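Local coordinates for putative curved DNA-binding protein (PDB 4IPA) that probably serves as the Arx1 factor of ribosome biogenesis, built on a methionine-aminopeptidase-like fold, and may bind DNA, at residues I35-L40 against I118-A122; K52-E58 against Y96-R100; G80-P84 against F302-Q308; A90-T94 against Y331-D336. All coordinates share one frame; numbering follows the deposited sequence.

Contact 1 (I35-L40 against I118-A122)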
loop_
_atom_site.group_PDB
_atom_site.type_symbol
_atom_site.label_atom_id
_atom_site.label_comp_id
_atom_site.label_asym_id
_atom_site.label_seq_id
_atom_site.Cartn_x
_atom_site.Cartn_y
_atom_site.Cartn_z
ATOM N N ILE A 35 -3.085 10.079 -11.447
ATOM C CA ILE A 35 -3.505 8.910 -12.204
ATOM C C ILE A 35 -3.955 7.795 -11.263
ATOM O O ILE A 35 -5.007 7.200 -11.474
ATOM C CB ILE A 35 -2.410 8.376 -13.161
ATOM C CG1 ILE A 35 -2.269 9.284 -14.389
ATOM C CG2 ILE A 35 -2.768 6.977 -13.633
ATOM C CD1 ILE A 35 -1.071 8.957 -15.290
ATOM N N SER A 36 -3.172 7.517 -10.224
ATOM C CA SER A 36 -3.509 6.406 -9.325
ATOM C C SER A 36 -4.827 6.667 -8.622
ATOM O O SER A 36 -5.637 5.771 -8.488
ATOM C CB SER A 36 -2.419 6.168 -8.280
ATOM O OG SER A 36 -1.138 6.165 -8.870
ATOM N N GLU A 37 -5.044 7.899 -8.176
ATOM C CA GLU A 37 -6.274 8.208 -7.461
ATOM C C GLU A 37 -7.494 8.122 -8.373
ATOM O O GLU A 37 -8.561 7.690 -7.943
ATOM C CB GLU A 37 -6.197 9.574 -6.763
ATOM C CG GLU A 37 -5.172 9.616 -5.623
ATOM C CD GLU A 37 -5.099 10.984 -4.946
ATOM O OE1 GLU A 37 -5.718 11.945 -5.466
ATOM O OE2 GLU A 37 -4.432 11.106 -3.890
ATOM N N LYS A 38 -7.328 8.521 -9.629
ATOM C CA LYS A 38 -8.421 8.435 -10.599
ATOM C C LYS A 38 -8.748 6.978 -10.950
ATOM O O LYS A 38 -9.918 6.610 -11.034
ATOM C CB LYS A 38 -8.111 9.246 -11.859
ATOM C CG LYS A 38 -9.010 8.914 -13.055
ATOM C CD LYS A 38 -8.970 10.015 -14.113
ATOM C CE LYS A 38 -9.484 11.348 -13.535
ATOM N NZ LYS A 38 -9.473 12.496 -14.507
ATOM N N VAL A 39 -7.723 6.144 -11.135
ATOM C CA VAL A 39 -7.967 4.720 -11.396
ATOM C C VAL A 39 -8.558 4.037 -10.162
ATOM O O VAL A 39 -9.406 3.147 -10.273
ATOM C CB VAL A 39 -6.703 3.961 -11.852
ATOM C CG1 VAL A 39 -7.012 2.475 -12.011
ATOM C CG2 VAL A 39 -6.161 4.550 -13.175
ATOM N N LEU A 40 -8.119 4.472 -8.986
ATOM C CA LEU A 40 -8.622 3.899 -7.743
ATOM C C LEU A 40 -10.111 4.170 -7.603
ATOM O O LEU A 40 -10.855 3.334 -7.106
ATOM C CB LEU A 40 -7.899 4.487 -6.538
ATOM C CG LEU A 40 -8.553 4.160 -5.190
ATOM C CD1 LEU A 40 -8.369 2.668 -4.890
ATOM C CD2 LEU A 40 -7.970 5.044 -4.076
ATOM N N ILE A 118 -8.202 -2.289 -2.196
ATOM C CA ILE A 118 -7.870 -1.955 -3.560
ATOM C C ILE A 118 -6.549 -1.199 -3.546
ATOM O O ILE A 118 -6.443 -0.097 -3.004
ATOM C CB ILE A 118 -8.982 -1.140 -4.207
ATOM C CG1 ILE A 118 -10.303 -1.910 -4.090
ATOM C CG2 ILE A 118 -8.649 -0.856 -5.673
ATOM C CD1 ILE A 118 -11.461 -1.077 -3.620
ATOM N N GLN A 119 -5.529 -1.835 -4.096
ATOM C CA GLN A 119 -4.191 -1.275 -4.113
ATOM C C GLN A 119 -3.682 -1.304 -5.541
ATOM O O GLN A 119 -3.725 -2.340 -6.218
ATOM C CB GLN A 119 -3.266 -2.060 -3.184
ATOM C CG GLN A 119 -1.793 -1.660 -3.231
ATOM C CD GLN A 119 -1.027 -2.228 -2.030
ATOM O OE1 GLN A 119 0.186 -2.466 -2.086
ATOM N NE2 GLN A 119 -1.749 -2.449 -0.933
ATOM N N LEU A 120 -3.211 -0.154 -5.997
ATOM C CA LEU A 120 -2.723 -0.030 -7.354
ATOM C C LEU A 120 -1.845 1.197 -7.402
ATOM O O LEU A 120 -1.746 1.921 -6.418
ATOM C CB LEU A 120 -3.899 0.111 -8.321
ATOM C CG LEU A 120 -4.884 1.250 -8.065
ATOM C CD1 LEU A 120 -4.421 2.528 -8.750
ATOM C CD2 LEU A 120 -6.287 0.853 -8.563
ATOM N N GLY A 121 -1.201 1.436 -8.533
ATOM C CA GLY A 121 -0.422 2.647 -8.665
ATOM C C GLY A 121 0.249 2.851 -10.000
ATOM O O GLY A 121 0.467 1.901 -10.766
ATOM N N ALA A 122 0.578 4.113 -10.260
ATOM C CA ALA A 122 1.270 4.511 -11.470
ATOM C C ALA A 122 2.656 5.067 -11.186
ATOM O O ALA A 122 3.025 5.348 -10.042
ATOM C CB ALA A 122 0.456 5.548 -12.243
#
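A helix laid on an antiparallel sheet, a layer of the pita-bread fold common to M24 peptidases and their relatives, brings Ser-36 of helix 23-46 against Gly-121 and Ala-122 of strand 115-124. The two segments run 142° apart, with their axes approaching to 7.2 Å. So close an approach suits small residues, and the CA atoms of Ser-36 and Gly-121 are only 4.9 Å apart. Ser-36 OG accepts the backbone N-H of Ala-122 at 3.0 Å. With chi1 at -46° the hydroxyl lies beside its own backbone N, where it also bonds to Ala-32 O, one turn back, and to Thr-129 OG1. With an alanine here, the buried N-H of Ala-122 would probably lose this acceptor and Thr-129 a hydroxyl partner.

One step back along the strand from Gly-121, Leu-120 wedges its two methyls against the helix: CD1 rests 3.5 Å from Ser-36 O, while CD2 meets Val-39 CG1 at 3.9 Å and lies beside Leu-40 CA. Branched aliphatic groups close both ends, Ile-35 CG2 sitting 3.8 Å from Ala-122 CB and Leu-40 CD1 3.6 Å from Ile-118 CG2. Strand 115-124 is the middle one of three, between 79-88 and 127-136; Val-131 of the latter touches Ser-36, and Met-64 of helix 53-69 packs on Ile-35 and Ala-122.

Contact 2 (K52-E58 against Y96-R100)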
loop_
_atom_site.group_PDB
_atom_site.type_symbol
_atom_site.label_atom_id
_atom_site.label_comp_id
_atom_site.label_asym_id
_atom_site.label_seq_id
_atom_site.Cartn_x
_atom_site.Cartn_y
_atom_site.Cartn_z
ATOM N N LYS A 52 -16.766 -10.167 -10.627
ATOM C CA LYS A 52 -15.627 -11.060 -10.656
ATOM C C LYS A 52 -14.334 -10.271 -10.478
ATOM O O LYS A 52 -14.046 -9.350 -11.248
ATOM C CB LYS A 52 -15.595 -11.801 -11.993
ATOM C CG LYS A 52 -16.873 -12.547 -12.313
ATOM C CD LYS A 52 -16.952 -12.929 -13.781
ATOM C CE LYS A 52 -15.833 -13.884 -14.173
ATOM N NZ LYS A 52 -15.863 -14.183 -15.635
ATOM N N ILE A 53 -13.546 -10.655 -9.481
ATOM C CA ILE A 53 -12.278 -9.999 -9.220
ATOM C C ILE A 53 -11.378 -9.884 -10.453
ATOM O O ILE A 53 -10.761 -8.832 -10.670
ATOM C CB ILE A 53 -11.519 -10.681 -8.049
ATOM C CG1 ILE A 53 -12.273 -10.442 -6.744
ATOM C CG2 ILE A 53 -10.115 -10.121 -7.909
ATOM C CD1 ILE A 53 -11.620 -11.073 -5.526
ATOM N N ILE A 54 -11.286 -10.943 -11.257
ATOM C CA ILE A 54 -10.378 -10.901 -12.400
ATOM C C ILE A 54 -10.792 -9.841 -13.421
ATOM O O ILE A 54 -9.943 -9.259 -14.094
ATOM C CB ILE A 54 -10.186 -12.277 -13.103
ATOM C CG1 ILE A 54 -8.969 -12.223 -14.034
ATOM C CG2 ILE A 54 -11.402 -12.660 -13.916
ATOM C CD1 ILE A 54 -7.981 -13.295 -13.781
ATOM N N ASP A 55 -12.095 -9.591 -13.530
ATOM C CA ASP A 55 -12.593 -8.569 -14.432
ATOM C C ASP A 55 -12.209 -7.172 -13.954
ATOM O O ASP A 55 -11.806 -6.322 -14.754
ATOM C CB ASP A 55 -14.113 -8.675 -14.585
ATOM C CG ASP A 55 -14.532 -9.891 -15.389
ATOM O OD1 ASP A 55 -13.669 -10.477 -16.081
ATOM O OD2 ASP A 55 -15.726 -10.254 -15.332
ATOM N N ILE A 56 -12.342 -6.944 -12.650
ATOM C CA ILE A 56 -11.984 -5.665 -12.048
ATOM C C ILE A 56 -10.494 -5.344 -12.213
ATOM O O ILE A 56 -10.141 -4.246 -12.637
ATOM C CB ILE A 56 -12.371 -5.626 -10.561
ATOM C CG1 ILE A 56 -13.829 -6.068 -10.385
ATOM C CG2 ILE A 56 -12.171 -4.225 -10.002
ATOM C CD1 ILE A 56 -14.266 -6.240 -8.938
ATOM N N CYS A 57 -9.628 -6.304 -11.890
ATOM C CA CYS A 57 -8.186 -6.128 -12.057
ATOM C C CYS A 57 -7.830 -5.842 -13.511
ATOM O O CYS A 57 -7.022 -4.950 -13.794
ATOM C CB CYS A 57 -7.414 -7.362 -11.582
ATOM S SG CYS A 57 -7.566 -7.734 -9.835
ATOM N N GLU A 58 -8.414 -6.603 -14.435
ATOM C CA GLU A 58 -8.132 -6.369 -15.848
ATOM C C GLU A 58 -8.588 -4.973 -16.269
ATOM O O GLU A 58 -7.867 -4.253 -16.965
ATOM C CB GLU A 58 -8.775 -7.438 -16.740
ATOM C CG GLU A 58 -8.080 -8.800 -16.684
ATOM C CD GLU A 58 -8.735 -9.860 -17.586
ATOM O OE1 GLU A 58 -9.860 -9.637 -18.075
ATOM O OE2 GLU A 58 -8.119 -10.922 -17.801
ATOM N N TYR A 96 -4.228 -9.078 -4.064
ATOM C CA TYR A 96 -4.714 -10.192 -4.862
ATOM C C TYR A 96 -4.926 -9.812 -6.335
ATOM O O TYR A 96 -5.550 -8.793 -6.637
ATOM C CB TYR A 96 -6.030 -10.700 -4.258
ATOM C CG TYR A 96 -6.516 -12.019 -4.809
ATOM C CD1 TYR A 96 -5.689 -13.137 -4.818
ATOM C CD2 TYR A 96 -7.811 -12.157 -5.288
ATOM C CE1 TYR A 96 -6.138 -14.358 -5.317
ATOM C CE2 TYR A 96 -8.264 -13.362 -5.785
ATOM C CZ TYR A 96 -7.425 -14.467 -5.795
ATOM O OH TYR A 96 -7.881 -15.677 -6.289
ATOM N N THR A 97 -4.414 -10.637 -7.248
ATOM C CA THR A 97 -4.555 -10.384 -8.688
ATOM C C THR A 97 -4.332 -11.678 -9.491
ATOM O O THR A 97 -3.274 -11.884 -10.075
ATOM C CB THR A 97 -3.621 -9.235 -9.180
ATOM O OG1 THR A 97 -3.552 -9.225 -10.612
ATOM C CG2 THR A 97 -2.216 -9.387 -8.616
ATOM N N PRO A 98 -5.358 -12.546 -9.530
ATOM C CA PRO A 98 -5.207 -13.938 -9.976
ATOM C C PRO A 98 -5.104 -14.133 -11.494
ATOM O O PRO A 98 -5.388 -13.217 -12.269
ATOM C CB PRO A 98 -6.470 -14.603 -9.432
ATOM C CG PRO A 98 -7.496 -13.522 -9.468
ATOM C CD PRO A 98 -6.751 -12.225 -9.180
ATOM N N LEU A 99 -4.691 -15.330 -11.909
ATOM C CA LEU A 99 -4.643 -15.676 -13.340
ATOM C C LEU A 99 -6.025 -15.975 -13.910
ATOM O O LEU A 99 -6.883 -16.531 -13.227
ATOM C CB LEU A 99 -3.739 -16.871 -13.585
ATOM C CG LEU A 99 -2.267 -16.666 -13.228
ATOM C CD1 LEU A 99 -1.443 -17.861 -13.664
ATOM C CD2 LEU A 99 -1.752 -15.389 -13.879
ATOM N N ARG A 100 -6.235 -15.611 -15.165
ATOM C CA ARG A 100 -7.475 -15.969 -15.851
ATOM C C ARG A 100 -7.583 -17.483 -16.071
ATOM O O ARG A 100 -8.683 -18.040 -16.008
ATOM C CB ARG A 100 -7.625 -15.212 -17.182
ATOM C CG ARG A 100 -8.984 -15.421 -17.832
ATOM C CD ARG A 100 -9.330 -14.342 -18.854
ATOM N NE ARG A 100 -9.806 -13.104 -18.240
ATOM C CZ ARG A 100 -10.979 -12.966 -17.625
ATOM N NH1 ARG A 100 -11.806 -13.997 -17.516
ATOM N NH2 ARG A 100 -11.323 -11.795 -17.105
HETATM O O HOH W 1 -14.810 -12.766 -17.289
#
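Arg-100 starts its reach along helix 53-69 at CB, which lies 3.9 Å from Ile-54 CD1. CG, anti to the backbone N (chi1 -172°), leads to CD, 3.8 Å from Glu-58 OE2, and there the chain bends. NE donates to that same OE2 at 2.8 Å, and NH2 to Glu-58 OE1 at 2.8 Å, a side-on grip by two nitrogens in which the planes of the two groups stand 52° apart. Ile-54 CG2 comes over one guanidinium face, 3.7 Å from Arg-100 CZ. NH2 gives a second bond, to OD1 of Asp-55 at 2.9 Å; the Asp-55 carboxylate is turned only 23° from the guanidinium plane. NH1 donates to a water that in turn donates to Asp-55 OD1. The acids sit one helical turn apart, so one arginine spans them in a salt-bridge network just past the N-cap Lys-52. With an alanine in place of Glu-58, NE would probably lose its carboxylate mate, and the guanidinium, tied chiefly to Asp-55, could turn more freely. Deeper in, Ile-53 CD1 touches the edge of the Tyr-96 ring at CD2, 4.0 Å away, while Pro-98 CD lies over one face of that ring, toward its rim; the tyrosine hydroxyl bonds to Glu-105.

Contact 3 (G80-P84 against F302-Q308)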
loop_
_atom_site.group_PDB
_atom_site.type_symbol
_atom_site.label_atom_id
_atom_site.label_comp_id
_atom_site.label_asym_id
_atom_site.label_seq_id
_atom_site.Cartn_x
_atom_site.Cartn_y
_atom_site.Cartn_z
ATOM N N GLY A 80 4.756 3.918 -16.458
ATOM C CA GLY A 80 4.073 2.641 -16.385
ATOM C C GLY A 80 3.391 2.421 -15.043
ATOM O O GLY A 80 3.109 3.383 -14.327
ATOM N N PHE A 81 3.114 1.161 -14.713
ATOM C CA PHE A 81 2.569 0.800 -13.402
ATOM C C PHE A 81 3.642 0.914 -12.298
ATOM O O PHE A 81 4.786 0.532 -12.504
ATOM C CB PHE A 81 2.074 -0.653 -13.413
ATOM C CG PHE A 81 0.865 -0.896 -14.273
ATOM C CD1 PHE A 81 0.969 -0.909 -15.663
ATOM C CD2 PHE A 81 -0.374 -1.144 -13.695
ATOM C CE1 PHE A 81 -0.145 -1.149 -16.457
ATOM C CE2 PHE A 81 -1.492 -1.383 -14.491
ATOM C CZ PHE A 81 -1.377 -1.384 -15.869
ATOM N N SER A 82 3.270 1.426 -11.131
ATOM C CA SER A 82 4.069 1.212 -9.934
ATOM C C SER A 82 3.495 -0.003 -9.191
ATOM O O SER A 82 4.135 -0.566 -8.316
ATOM C CB SER A 82 4.064 2.450 -9.021
ATOM O OG SER A 82 2.761 2.714 -8.506
ATOM N N HIS A 83 2.284 -0.417 -9.555
ATOM C CA HIS A 83 1.633 -1.540 -8.867
ATOM C C HIS A 83 0.407 -1.960 -9.639
ATOM O O HIS A 83 -0.445 -1.120 -9.951
ATOM C CB HIS A 83 1.214 -1.144 -7.449
ATOM C CG HIS A 83 0.965 -2.303 -6.527
ATOM N ND1 HIS A 83 -0.202 -3.045 -6.550
ATOM C CD2 HIS A 83 1.719 -2.825 -5.523
ATOM C CE1 HIS A 83 -0.146 -3.980 -5.617
ATOM N NE2 HIS A 83 1.011 -3.873 -4.979
ATOM N N PRO A 84 0.294 -3.263 -9.930
ATOM C CA PRO A 84 -0.870 -3.802 -10.636
ATOM C C PRO A 84 -2.156 -3.512 -9.865
ATOM O O PRO A 84 -2.112 -3.353 -8.644
ATOM C CB PRO A 84 -0.605 -5.311 -10.631
ATOM C CG PRO A 84 0.236 -5.529 -9.430
ATOM C CD PRO A 84 1.155 -4.334 -9.400
ATOM N N PHE A 302 9.360 -2.354 -11.097
ATOM C CA PHE A 302 8.104 -2.155 -10.388
ATOM C C PHE A 302 7.256 -3.434 -10.270
ATOM O O PHE A 302 7.314 -4.326 -11.127
ATOM C CB PHE A 302 7.314 -0.999 -11.002
ATOM C CG PHE A 302 7.944 0.364 -10.765
ATOM C CD1 PHE A 302 7.804 1.005 -9.532
ATOM C CD2 PHE A 302 8.669 1.003 -11.776
ATOM C CE1 PHE A 302 8.383 2.260 -9.296
ATOM C CE2 PHE A 302 9.249 2.262 -11.565
ATOM C CZ PHE A 302 9.107 2.901 -10.316
ATOM N N PRO A 303 6.469 -3.538 -9.189
ATOM C CA PRO A 303 5.642 -4.739 -9.029
ATOM C C PRO A 303 4.706 -4.932 -10.201
ATOM O O PRO A 303 4.259 -3.959 -10.815
ATOM C CB PRO A 303 4.866 -4.464 -7.738
ATOM C CG PRO A 303 5.791 -3.532 -6.946
ATOM C CD PRO A 303 6.403 -2.652 -8.014
ATOM N N PHE A 304 4.447 -6.194 -10.535
ATOM C CA PHE A 304 3.534 -6.536 -11.616
ATOM C C PHE A 304 2.826 -7.844 -11.285
ATOM O O PHE A 304 3.262 -8.601 -10.403
ATOM C CB PHE A 304 4.293 -6.660 -12.939
ATOM C CG PHE A 304 5.282 -7.771 -12.953
ATOM C CD1 PHE A 304 6.563 -7.589 -12.450
ATOM C CD2 PHE A 304 4.933 -9.003 -13.462
ATOM C CE1 PHE A 304 7.468 -8.624 -12.448
ATOM C CE2 PHE A 304 5.847 -10.049 -13.472
ATOM C CZ PHE A 304 7.108 -9.862 -12.955
ATOM N N SER A 305 1.713 -8.088 -11.968
ATOM C CA SER A 305 0.996 -9.344 -11.825
ATOM C C SER A 305 1.328 -10.243 -13.005
ATOM O O SER A 305 1.404 -9.773 -14.130
ATOM C CB SER A 305 -0.515 -9.089 -11.785
ATOM O OG SER A 305 -1.225 -10.316 -11.774
ATOM N N LEU A 306 1.514 -11.535 -12.763
ATOM C CA LEU A 306 1.663 -12.487 -13.869
ATOM C C LEU A 306 0.511 -12.419 -14.882
ATOM O O LEU A 306 0.701 -12.694 -16.060
ATOM C CB LEU A 306 1.777 -13.913 -13.345
ATOM C CG LEU A 306 2.981 -14.316 -12.491
ATOM C CD1 LEU A 306 2.900 -15.824 -12.208
ATOM C CD2 LEU A 306 4.293 -13.970 -13.155
ATOM N N ARG A 307 -0.689 -12.086 -14.431
ATOM C CA ARG A 307 -1.804 -11.973 -15.367
ATOM C C ARG A 307 -1.583 -10.846 -16.382
ATOM O O ARG A 307 -2.253 -10.792 -17.403
ATOM C CB ARG A 307 -3.139 -11.760 -14.645
ATOM C CG ARG A 307 -4.343 -12.021 -15.548
ATOM C CD ARG A 307 -5.373 -10.885 -15.536
ATOM N NE ARG A 307 -4.886 -9.641 -16.137
ATOM C CZ ARG A 307 -4.733 -8.505 -15.459
ATOM N NH1 ARG A 307 -5.033 -8.472 -14.159
ATOM N NH2 ARG A 307 -4.296 -7.405 -16.068
ATOM N N GLN A 308 -0.636 -9.953 -16.109
ATOM C CA GLN A 308 -0.415 -8.824 -17.002
ATOM C C GLN A 308 0.438 -9.203 -18.190
ATOM O O GLN A 308 0.451 -8.491 -19.192
ATOM C CB GLN A 308 0.242 -7.658 -16.266
ATOM C CG GLN A 308 -0.717 -6.825 -15.439
ATOM C CD GLN A 308 0.012 -5.824 -14.557
ATOM O OE1 GLN A 308 0.803 -6.206 -13.689
ATOM N NE2 GLN A 308 -0.241 -4.529 -14.786
#
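The ring of Phe-81 carries the amide of Gln-308 on one face, with NE2 3.3 Å above the plane and over the ring centre. Ring and amide planes are 84° apart, so the amide stands upright on the aromatic surface. CG anti to the carbonyl carbon (chi1 -80°) and an extended chain beyond it carry the Gln-308 amide across to the ring. Its rotation is fixed from the other end: OE1 accepts the backbone N-H of Ser-305 at 2.7 Å in a nearly straight bond (178°), leaving NE2 to face the ring. Glutamine suits the place because it offers an acceptor and a donor at one tip. The same OE1 lies 3.5 Å from Pro-84 CB, which brings the proline up against the amide. Ser-305 forms an ST turn, its OG taking the N-H of Arg-307 and also bonding to Thr-97.

No hydrogen bond joins the two segments, and proline, lacking an N-H, fits such an interface. Pro-84 CD rests 3.4 Å from Pro-303 O, and Pro-303 CD lies 3.1 Å from Ser-82 O. Phe-302 CB is 3.3 Å from Phe-81 O, with its ring beside Ser-82. His-83 turns away and closes on its own neighbour, ND1 donating to Pro-84 O at 2.9 Å. Ser-82 and His-83 both face Gly-121, which makes a classic beta bulge in strand 79-88 of the pita-bread fold where the chain turns its corner.

Contact 4 (A90-T94 against Y331-D336)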
loop_
_atom_site.group_PDB
_atom_site.type_symbol
_atom_site.label_atom_id
_atom_site.label_comp_id
_atom_site.label_asym_id
_atom_site.label_seq_id
_atom_site.Cartn_x
_atom_site.Cartn_y
_atom_site.Cartn_z
ATOM N N ALA A 90 -11.842 -10.199 2.161
ATOM C CA ALA A 90 -11.834 -9.895 3.585
ATOM C C ALA A 90 -10.574 -10.265 4.355
ATOM O O ALA A 90 -9.988 -9.408 5.035
ATOM C CB ALA A 90 -13.069 -10.507 4.259
ATOM N N ALA A 91 -10.170 -11.528 4.285
ATOM C CA ALA A 91 -9.001 -11.964 5.036
ATOM C C ALA A 91 -7.702 -11.977 4.229
ATOM O O ALA A 91 -6.689 -12.459 4.718
ATOM C CB ALA A 91 -9.236 -13.330 5.677
ATOM N N PHE A 92 -7.720 -11.432 3.018
ATOM C CA PHE A 92 -6.506 -11.419 2.198
ATOM C C PHE A 92 -5.578 -10.254 2.574
ATOM O O PHE A 92 -6.016 -9.106 2.640
ATOM C CB PHE A 92 -6.853 -11.309 0.711
ATOM C CG PHE A 92 -7.446 -12.566 0.115
ATOM C CD1 PHE A 92 -8.528 -13.199 0.710
ATOM C CD2 PHE A 92 -6.951 -13.077 -1.070
ATOM C CE1 PHE A 92 -9.078 -14.335 0.148
ATOM C CE2 PHE A 92 -7.501 -14.212 -1.640
ATOM C CZ PHE A 92 -8.566 -14.845 -1.027
ATOM N N ILE A 93 -4.298 -10.549 2.785
ATOM C CA ILE A 93 -3.310 -9.505 3.055
ATOM C C ILE A 93 -2.463 -9.168 1.823
ATOM O O ILE A 93 -2.444 -8.029 1.375
ATOM C CB ILE A 93 -2.401 -9.878 4.227
ATOM C CG1 ILE A 93 -3.236 -9.912 5.511
ATOM C CG2 ILE A 93 -1.256 -8.884 4.332
ATOM C CD1 ILE A 93 -2.571 -10.599 6.682
ATOM N N THR A 94 -1.760 -10.149 1.279
ATOM C CA THR A 94 -1.082 -9.942 0.012
ATOM C C THR A 94 -2.057 -9.405 -1.053
ATOM O O THR A 94 -3.128 -9.949 -1.234
ATOM C CB THR A 94 -0.469 -11.234 -0.505
ATOM O OG1 THR A 94 0.398 -11.766 0.497
ATOM C CG2 THR A 94 0.337 -10.958 -1.786
ATOM N N TYR A 331 5.948 -12.244 -4.116
ATOM C CA TYR A 331 5.172 -11.904 -2.925
ATOM C C TYR A 331 4.176 -13.003 -2.667
ATOM O O TYR A 331 3.141 -13.094 -3.334
ATOM C CB TYR A 331 4.449 -10.563 -3.101
ATOM C CG TYR A 331 5.417 -9.428 -3.283
ATOM C CD1 TYR A 331 5.968 -8.777 -2.177
ATOM C CD2 TYR A 331 5.827 -9.039 -4.555
ATOM C CE1 TYR A 331 6.880 -7.745 -2.338
ATOM C CE2 TYR A 331 6.729 -8.005 -4.728
ATOM C CZ TYR A 331 7.256 -7.363 -3.621
ATOM O OH TYR A 331 8.158 -6.342 -3.805
ATOM N N GLU A 332 4.505 -13.849 -1.708
ATOM C CA GLU A 332 3.668 -14.990 -1.389
ATOM C C GLU A 332 2.301 -14.542 -0.950
ATOM O O GLU A 332 2.143 -13.475 -0.371
ATOM C CB GLU A 332 4.302 -15.876 -0.306
ATOM C CG GLU A 332 4.949 -17.157 -0.872
ATOM C CD GLU A 332 3.980 -18.011 -1.741
ATOM O OE1 GLU A 332 2.737 -17.892 -1.567
ATOM O OE2 GLU A 332 4.465 -18.799 -2.596
ATOM N N VAL A 333 1.314 -15.371 -1.253
ATOM C CA VAL A 333 -0.048 -15.134 -0.839
ATOM C C VAL A 333 -0.209 -15.379 0.664
ATOM O O VAL A 333 0.010 -16.479 1.152
ATOM C CB VAL A 333 -0.993 -16.060 -1.602
ATOM C CG1 VAL A 333 -2.427 -15.748 -1.244
ATOM C CG2 VAL A 333 -0.752 -15.911 -3.095
ATOM N N THR A 334 -0.585 -14.337 1.391
ATOM C CA THR A 334 -0.827 -14.464 2.816
ATOM C C THR A 334 -2.151 -13.814 3.172
ATOM O O THR A 334 -2.662 -12.959 2.439
ATOM C CB THR A 334 0.278 -13.806 3.662
ATOM O OG1 THR A 334 0.163 -12.385 3.563
ATOM C CG2 THR A 334 1.669 -14.251 3.196
ATOM N N GLY A 335 -2.698 -14.230 4.307
ATOM C CA GLY A 335 -3.959 -13.718 4.802
ATOM C C GLY A 335 -3.986 -13.842 6.316
ATOM O O GLY A 335 -3.046 -14.350 6.934
ATOM N N ASP A 336 -5.063 -13.367 6.922
ATOM C CA ASP A 336 -5.157 -13.375 8.372
ATOM C C ASP A 336 -5.088 -14.810 8.909
ATOM O O ASP A 336 -5.818 -15.687 8.445
ATOM C CB ASP A 336 -6.439 -12.671 8.839
ATOM C CG ASP A 336 -6.522 -12.579 10.334
ATOM O OD1 ASP A 336 -5.877 -11.673 10.884
ATOM O OD2 ASP A 336 -7.184 -13.438 10.962
#
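The carbonyl plane of Thr-334 receives two backbone donors on the same face: Ile-93 N at 2.9 Å from Thr-334 O, tilted 22° from the plane, and Thr-94 N at 3.2 Å from that oxygen, 36° out of it. One oxygen thus serves two successive amides. The carbonyl of Ala-91 is used differently, its oxygen taking Asp-336 N in the carbonyl plane, at 2.9 Å.

These bonds flank a single antiparallel bridge in which Phe-92 and Gly-335 form a non-hydrogen-bonded pair, their CA atoms 4.3 Å apart. The bridge lays the loop that follows strand 79-88 along strand 334-336, which pairs with strand 264-266 as well. Glycine suits this place because a CB on Gly-335 would clash with Ala-91 O. Ile-93 lies against the same backbone, its CD1 3.6 Å from Gly-335 C.

Thr-94 works with both branches. Its chi1 of -55° sets OG1 beside the backbone N, so that it donates to Glu-332 O at 2.6 Å, in that carbonyl's plane, and accepts from Thr-334 N at 2.9 Å; CG2 meanwhile lies 3.8 Å from Tyr-331 O. Threonine suits the place because its hydroxyl both donates and accepts, while its methyl packs toward Tyr-331. Phe-92 turns its side chain away, and its ring meets Tyr-96 edge-to-face. The carboxylate of Asp-336 bonds to Ser-258 and to the backbone N of Ala-340.

In the fold
Contacts 1 and 3 share one sheet: strands 79-88 and 115-124 are neighbours in it, with the contact centres 12 Å apart. Contact 2 lies about 13 Å from contact 3, centre to centre, joined to it by the Thr-97 to Ser-305 hydroxyl pair, and is nested along the chain inside the loop closed by contact 1. Contact 4 adjoins contact 2 in sequence, their centres 15 Å apart; its centre is about 20 Å from that of contact 1. The first segments come early in the chain, whereas 302-308 and 331-336 come late; contacts 3 and 4 therefore tie the later part of the chain to strand 79-88 and to the loop that follows it.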